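Local coordinates for dihydrofolate reductase (Enterococcus faecalis, PDB 4M7U), which probably catalyses the NADPH-dependent reduction of 7,8-dihydrofolate to tetrahydrofolate, supplying the cofactor needed for glycine, purine and DNA precursor synthesis, at residues A[12-17]-A[121-126]; A[125-130]-A[159-164]. All blocks are in the same frame, centred on the assembly; numbering follows the deposited sequence.

Interaction 1: A[12-17]-A[121-126]; sequences AIWAQD and LYRTMI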
loop_
_atom_site.group_PDB
_atom_site.type_symbol
_atom_site.label_atom_id
_atom_site.label_comp_id
_atom_site.label_asym_id
_atom_site.label_seq_id
_atom_site.Cartn_x
_atom_site.Cartn_y
_atom_site.Cartn_z
ATOM N N ALA A 12 -3.566 4.705 -0.823
ATOM C CA ALA A 12 -2.487 3.992 -0.141
ATOM C C ALA A 12 -3.112 3.082 0.924
ATOM O O ALA A 12 -3.998 3.505 1.682
ATOM C CB ALA A 12 -1.498 4.965 0.483
ATOM N N ILE A 13 -2.676 1.824 0.961
ATOM C CA ILE A 13 -3.194 0.871 1.941
ATOM C C ILE A 13 -2.054 0.168 2.671
ATOM O O ILE A 13 -1.081 -0.272 2.053
ATOM C CB ILE A 13 -4.126 -0.175 1.296
ATOM C CG1 ILE A 13 -4.741 -1.072 2.374
ATOM C CG2 ILE A 13 -3.359 -1.035 0.326
ATOM C CD1 ILE A 13 -5.880 -1.925 1.872
ATOM N N TRP A 14 -2.152 0.079 3.992
ATOM C CA TRP A 14 -1.108 -0.600 4.744
ATOM C C TRP A 14 -1.600 -0.982 6.118
ATOM O O TRP A 14 -2.622 -0.464 6.589
ATOM C CB TRP A 14 0.173 0.252 4.834
ATOM C CG TRP A 14 0.129 1.386 5.817
ATOM C CD1 TRP A 14 0.629 1.393 7.095
ATOM C CD2 TRP A 14 -0.461 2.683 5.602
ATOM N NE1 TRP A 14 0.387 2.617 7.683
ATOM C CE2 TRP A 14 -0.280 3.415 6.797
ATOM C CE3 TRP A 14 -1.109 3.284 4.518
ATOM C CZ2 TRP A 14 -0.725 4.744 6.922
ATOM C CZ3 TRP A 14 -1.556 4.590 4.646
ATOM C CH2 TRP A 14 -1.361 5.310 5.846
ATOM N N ALA A 15 -0.878 -1.915 6.735
ATOM C CA ALA A 15 -1.064 -2.228 8.142
ATOM C C ALA A 15 0.223 -1.858 8.860
ATOM O O ALA A 15 1.325 -2.064 8.329
ATOM C CB ALA A 15 -1.371 -3.701 8.336
ATOM N N GLN A 16 0.087 -1.296 10.057
ATOM C CA GLN A 16 1.242 -1.008 10.905
ATOM C C GLN A 16 0.909 -1.298 12.366
ATOM O O GLN A 16 -0.281 -1.348 12.737
ATOM C CB GLN A 16 1.651 0.461 10.758
ATOM C CG GLN A 16 0.617 1.427 11.317
ATOM C CD GLN A 16 1.078 2.857 11.281
ATOM O OE1 GLN A 16 1.189 3.464 10.208
ATOM N NE2 GLN A 16 1.355 3.416 12.458
ATOM N N ASP A 17 1.955 -1.457 13.188
ATOM C CA ASP A 17 1.796 -1.654 14.633
ATOM C C ASP A 17 1.835 -0.299 15.355
ATOM O O ASP A 17 1.964 0.739 14.707
ATOM C CB ASP A 17 2.827 -2.664 15.184
ATOM C CG ASP A 17 4.206 -2.061 15.439
ATOM O OD1 ASP A 17 4.467 -0.876 15.061
ATOM O OD2 ASP A 17 5.055 -2.799 16.018
ATOM N N LEU A 121 -6.308 7.231 2.282
ATOM C CA LEU A 121 -5.438 6.310 3.014
ATOM C C LEU A 121 -6.294 5.260 3.725
ATOM O O LEU A 121 -7.219 5.593 4.482
ATOM C CB LEU A 121 -4.603 7.063 4.054
ATOM C CG LEU A 121 -3.833 8.292 3.555
ATOM C CD1 LEU A 121 -3.117 8.963 4.718
ATOM C CD2 LEU A 121 -2.822 7.905 2.459
ATOM N N TYR A 122 -5.983 3.993 3.480
ATOM C CA TYR A 122 -6.573 2.899 4.239
ATOM C C TYR A 122 -5.517 2.317 5.161
ATOM O O TYR A 122 -4.570 1.667 4.704
ATOM C CB TYR A 122 -7.057 1.808 3.295
ATOM C CG TYR A 122 -8.172 2.248 2.375
ATOM C CD1 TYR A 122 -7.987 2.284 0.999
ATOM C CD2 TYR A 122 -9.418 2.608 2.881
ATOM C CE1 TYR A 122 -9.008 2.668 0.146
ATOM C CE2 TYR A 122 -10.452 3.001 2.030
ATOM C CZ TYR A 122 -10.235 3.028 0.668
ATOM O OH TYR A 122 -11.250 3.414 -0.178
ATOM N N ARG A 123 -5.662 2.547 6.461
ATOM C CA ARG A 123 -4.674 2.067 7.428
ATOM C C ARG A 123 -5.269 1.090 8.424
ATOM O O ARG A 123 -6.309 1.365 9.049
ATOM C CB ARG A 123 -4.053 3.241 8.202
ATOM C CG ARG A 123 -3.017 2.789 9.242
ATOM C CD ARG A 123 -2.320 3.983 9.892
ATOM N NE ARG A 123 -3.130 4.585 10.945
ATOM C CZ ARG A 123 -2.644 5.374 11.896
ATOM N NH1 ARG A 123 -1.346 5.668 11.920
ATOM N NH2 ARG A 123 -3.451 5.857 12.832
ATOM N N THR A 124 -4.608 -0.054 8.582
ATOM C CA THR A 124 -4.973 -0.990 9.644
ATOM C C THR A 124 -4.025 -0.765 10.811
ATOM O O THR A 124 -2.836 -1.081 10.726
ATOM C CB THR A 124 -4.853 -2.449 9.195
ATOM O OG1 THR A 124 -5.756 -2.689 8.104
ATOM C CG2 THR A 124 -5.184 -3.396 10.366
ATOM N N MET A 125 -4.537 -0.189 11.891
ATOM C CA MET A 125 -3.713 0.096 13.069
ATOM C C MET A 125 -3.771 -1.098 14.024
ATOM O O MET A 125 -4.834 -1.429 14.557
ATOM C CB MET A 125 -4.196 1.390 13.749
ATOM C CG MET A 125 -3.401 1.788 15.000
ATOM S SD MET A 125 -1.601 1.780 14.785
ATOM C CE MET A 125 -1.330 3.439 14.247
ATOM N N ILE A 126 -2.635 -1.759 14.217
ATOM C CA ILE A 126 -2.584 -2.938 15.075
ATOM C C ILE A 126 -2.021 -2.566 16.447
ATOM O O ILE A 126 -0.879 -2.098 16.568
ATOM C CB ILE A 126 -1.722 -4.048 14.434
ATOM C CG1 ILE A 126 -2.223 -4.352 13.008
ATOM C CG2 ILE A 126 -1.749 -5.287 15.277
ATOM C CD1 ILE A 126 -1.352 -5.375 12.247
#

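Interaction 2: A[125-130]-A[159-164]; sequences MIHETF and LYAHDY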
loop_
_atom_site.group_PDB
_atom_site.type_symbol
_atom_site.label_atom_id
_atom_site.label_comp_id
_atom_site.label_asym_id
_atom_site.label_seq_id
_atom_site.Cartn_x
_atom_site.Cartn_y
_atom_site.Cartn_z
ATOM N N MET A 125 -4.537 -0.189 11.891
ATOM C CA MET A 125 -3.713 0.096 13.069
ATOM C C MET A 125 -3.771 -1.098 14.024
ATOM O O MET A 125 -4.834 -1.429 14.557
ATOM C CB MET A 125 -4.196 1.390 13.749
ATOM C CG MET A 125 -3.401 1.788 15.000
ATOM S SD MET A 125 -1.601 1.780 14.785
ATOM C CE MET A 125 -1.330 3.439 14.247
ATOM N N ILE A 126 -2.635 -1.759 14.217
ATOM C CA ILE A 126 -2.584 -2.938 15.075
ATOM C C ILE A 126 -2.021 -2.566 16.447
ATOM O O ILE A 126 -0.879 -2.098 16.568
ATOM C CB ILE A 126 -1.722 -4.048 14.434
ATOM C CG1 ILE A 126 -2.223 -4.352 13.008
ATOM C CG2 ILE A 126 -1.749 -5.287 15.277
ATOM C CD1 ILE A 126 -1.352 -5.375 12.247
ATOM N N HIS A 127 -2.830 -2.779 17.481
ATOM C CA HIS A 127 -2.488 -2.330 18.826
ATOM C C HIS A 127 -1.651 -3.375 19.559
ATOM O O HIS A 127 -2.124 -4.081 20.451
ATOM C CB HIS A 127 -3.754 -1.958 19.601
ATOM C CG HIS A 127 -4.640 -1.004 18.860
ATOM N ND1 HIS A 127 -4.301 0.317 18.642
ATOM C CD2 HIS A 127 -5.853 -1.188 18.284
ATOM C CE1 HIS A 127 -5.276 0.908 17.968
ATOM N NE2 HIS A 127 -6.223 0.028 17.738
ATOM N N GLU A 128 -0.395 -3.460 19.145
ATOM C CA GLU A 128 0.570 -4.381 19.713
ATOM C C GLU A 128 1.909 -3.911 19.179
ATOM O O GLU A 128 1.969 -3.179 18.176
ATOM C CB GLU A 128 0.276 -5.826 19.279
ATOM C CG GLU A 128 1.026 -6.908 20.068
ATOM C CD GLU A 128 1.235 -6.515 21.524
ATOM O OE1 GLU A 128 0.365 -6.840 22.357
ATOM O OE2 GLU A 128 2.261 -5.868 21.837
ATOM N N THR A 129 2.988 -4.299 19.847
ATOM C CA THR A 129 4.312 -3.930 19.352
ATOM C C THR A 129 5.070 -5.158 18.873
ATOM O O THR A 129 5.047 -6.203 19.527
ATOM C CB THR A 129 5.154 -3.184 20.402
ATOM O OG1 THR A 129 5.362 -4.029 21.536
ATOM C CG2 THR A 129 4.456 -1.933 20.838
ATOM N N PHE A 130 5.728 -5.024 17.727
ATOM C CA PHE A 130 6.529 -6.107 17.156
ATOM C C PHE A 130 7.930 -5.585 16.833
ATOM O O PHE A 130 8.169 -4.365 16.820
ATOM C CB PHE A 130 5.878 -6.648 15.877
ATOM C CG PHE A 130 4.451 -7.112 16.062
ATOM C CD1 PHE A 130 3.399 -6.205 16.037
ATOM C CD2 PHE A 130 4.166 -8.452 16.260
ATOM C CE1 PHE A 130 2.070 -6.632 16.210
ATOM C CE2 PHE A 130 2.846 -8.888 16.422
ATOM C CZ PHE A 130 1.800 -7.973 16.396
ATOM N N LEU A 159 -5.146 -12.436 16.493
ATOM C CA LEU A 159 -4.764 -12.380 17.910
ATOM C C LEU A 159 -4.647 -10.990 18.534
ATOM O O LEU A 159 -4.443 -10.876 19.743
ATOM C CB LEU A 159 -3.416 -13.088 18.111
ATOM C CG LEU A 159 -3.260 -14.545 17.670
ATOM C CD1 LEU A 159 -1.845 -15.033 17.979
ATOM C CD2 LEU A 159 -4.288 -15.430 18.358
ATOM N N TYR A 160 -4.735 -9.940 17.724
ATOM C CA TYR A 160 -4.408 -8.603 18.207
ATOM C C TYR A 160 -5.581 -7.670 17.998
ATOM O O TYR A 160 -6.268 -7.777 16.988
ATOM C CB TYR A 160 -3.168 -8.055 17.467
ATOM C CG TYR A 160 -2.058 -9.076 17.320
ATOM C CD1 TYR A 160 -1.305 -9.472 18.418
ATOM C CD2 TYR A 160 -1.784 -9.662 16.094
ATOM C CE1 TYR A 160 -0.303 -10.418 18.302
ATOM C CE2 TYR A 160 -0.782 -10.610 15.964
ATOM C CZ TYR A 160 -0.043 -10.982 17.076
ATOM O OH TYR A 160 0.965 -11.924 16.964
ATOM N N ALA A 161 -5.802 -6.763 18.956
ATOM C CA ALA A 161 -6.777 -5.694 18.788
ATOM C C ALA A 161 -6.299 -4.838 17.629
ATOM O O ALA A 161 -5.100 -4.584 17.496
ATOM C CB ALA A 161 -6.876 -4.844 20.048
ATOM N N HIS A 162 -7.223 -4.389 16.787
ATOM C CA HIS A 162 -6.828 -3.586 15.642
ATOM C C HIS A 162 -7.979 -2.710 15.171
ATOM O O HIS A 162 -9.143 -2.997 15.472
ATOM C CB HIS A 162 -6.296 -4.493 14.517
ATOM C CG HIS A 162 -7.263 -5.555 14.078
ATOM N ND1 HIS A 162 -7.502 -6.698 14.816
ATOM C CD2 HIS A 162 -8.041 -5.652 12.970
ATOM C CE1 HIS A 162 -8.387 -7.448 14.185
ATOM N NE2 HIS A 162 -8.730 -6.848 13.068
ATOM N N ASP A 163 -7.642 -1.627 14.467
ATOM C CA ASP A 163 -8.645 -0.761 13.859
ATOM C C ASP A 163 -8.396 -0.623 12.368
ATOM O O ASP A 163 -7.240 -0.578 11.923
ATOM C CB ASP A 163 -8.679 0.626 14.526
ATOM C CG ASP A 163 -9.209 0.572 15.948
ATOM O OD1 ASP A 163 -10.436 0.400 16.125
ATOM O OD2 ASP A 163 -8.401 0.668 16.892
ATOM N N TYR A 164 -9.487 -0.596 11.602
ATOM C CA TYR A 164 -9.426 -0.276 10.187
ATOM C C TYR A 164 -9.831 1.186 9.993
ATOM O O TYR A 164 -11.002 1.554 10.210
ATOM C CB TYR A 164 -10.376 -1.182 9.400
ATOM C CG TYR A 164 -10.002 -2.648 9.432
ATOM C CD1 TYR A 164 -10.554 -3.507 10.377
ATOM C CD2 TYR A 164 -9.104 -3.181 8.503
ATOM C CE1 TYR A 164 -10.215 -4.863 10.405
ATOM C CE2 TYR A 164 -8.761 -4.541 8.522
ATOM C CZ TYR A 164 -9.317 -5.368 9.475
ATOM O OH TYR A 164 -8.977 -6.713 9.494
#

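Interaction 1: A[12-17]-A[121-126]
Trp14 lays one face of its indole over the aliphatic part of Arg123. CG of Arg123 sits 3.5 Å above the ring plane, toward the rim, and Arg123 CB makes a CH-pi contact, 4.1 Å from the centroid of the six-membered ring of Trp14. With CG anti to the backbone N (chi1 179°), the arginine chain runs out under the indole before bending at chi3; its guanidinium, turned 72° from the ring and with Met125 CE over one face of it, toward the rim, pairs with Glu165 in a salt bridge. At the edge of the indole, Trp14 NE1 gives a nearly straight hydrogen bond of 2.8 Å to Gln16 OE1, in the ring plane and on a lone pair of the amide, which helps to set the rotation of the amide and the indole. Beneath these side chains run two parallel neighbours inside the mixed sheet of the dihydrofolate reductase fold, joined by five backbone bonds that alternate from Tyr122 N to Ala12 O through to Ile126 N to Gln16 O. Ala15, an NADP(+)-binding residue, points to the other face, where its CB meets Thr124 CB at 3.8 Å. Beside it, Thr124 OG1 hydrogen-bonds Asp35 of helix 33-43.

Interaction 2: A[125-130]-A[159-164]
Phe130 drives its edge into the face of Tyr160, a T-shaped stack with centroids 5.0 Å apart and planes at 87°. Phe130 CZ comes down over the centre of the tyrosine ring, whose opposite face is covered by CB of Leu159. Apolar packing continues: Ile126 CG2 touches Tyr160 CB at 3.8 Å, and the methylene CG of Glu128 rests against Tyr160 CD1, the chain slanting across the ring. Among the polar side chains, His127 NE2 is modelled as donating to Asp163 OD2, which lies at the imidazole edge near the ring plane; the 2.4 Å between these two atoms is too short to be taken literally. The carboxylate plane is turned 72° from the ring. The imidazole of His162 is held within its own segment: CG between the backbone N and the carbonyl carbon (chi1 56°) carries ND1 back to Tyr160 O, a 2.7 Å bond almost in the ring plane. Backbone bonds join Met125 and Asp163 in both directions, an antiparallel hydrogen-bonded pair, and His127 N reaches Ala161 O at 2.9 Å; His127 itself centres an inverse gamma turn. Strand 162-169 lies between strand 120-126 and strand 144-151, where Asp163 packs on Thr149 and Pro151, while Tyr164 faces helix 33-43.

Strand 120-126 is common to both contacts: interaction 1 pairs it in parallel with strand 9-17, interaction 2 in antiparallel fashion with strand 162-169, so the sheet changes from parallel to antiparallel across this one strand. The centres lie 10 Å apart, with interaction 2 farther from the middle of the chain. Along the sequence 12-17 comes first, 121-126 runs on into 125-130 with Met125 and Ile126 shared, and 159-164 follows. Beyond the shared strand they also meet through Asp17, whose OD2 probably accepts a hydrogen bond from Phe130 N. Strand 9-17, which carries the NADP(+)-binding Ala15, is thereby connected to the C-terminal, antiparallel part of the sheet.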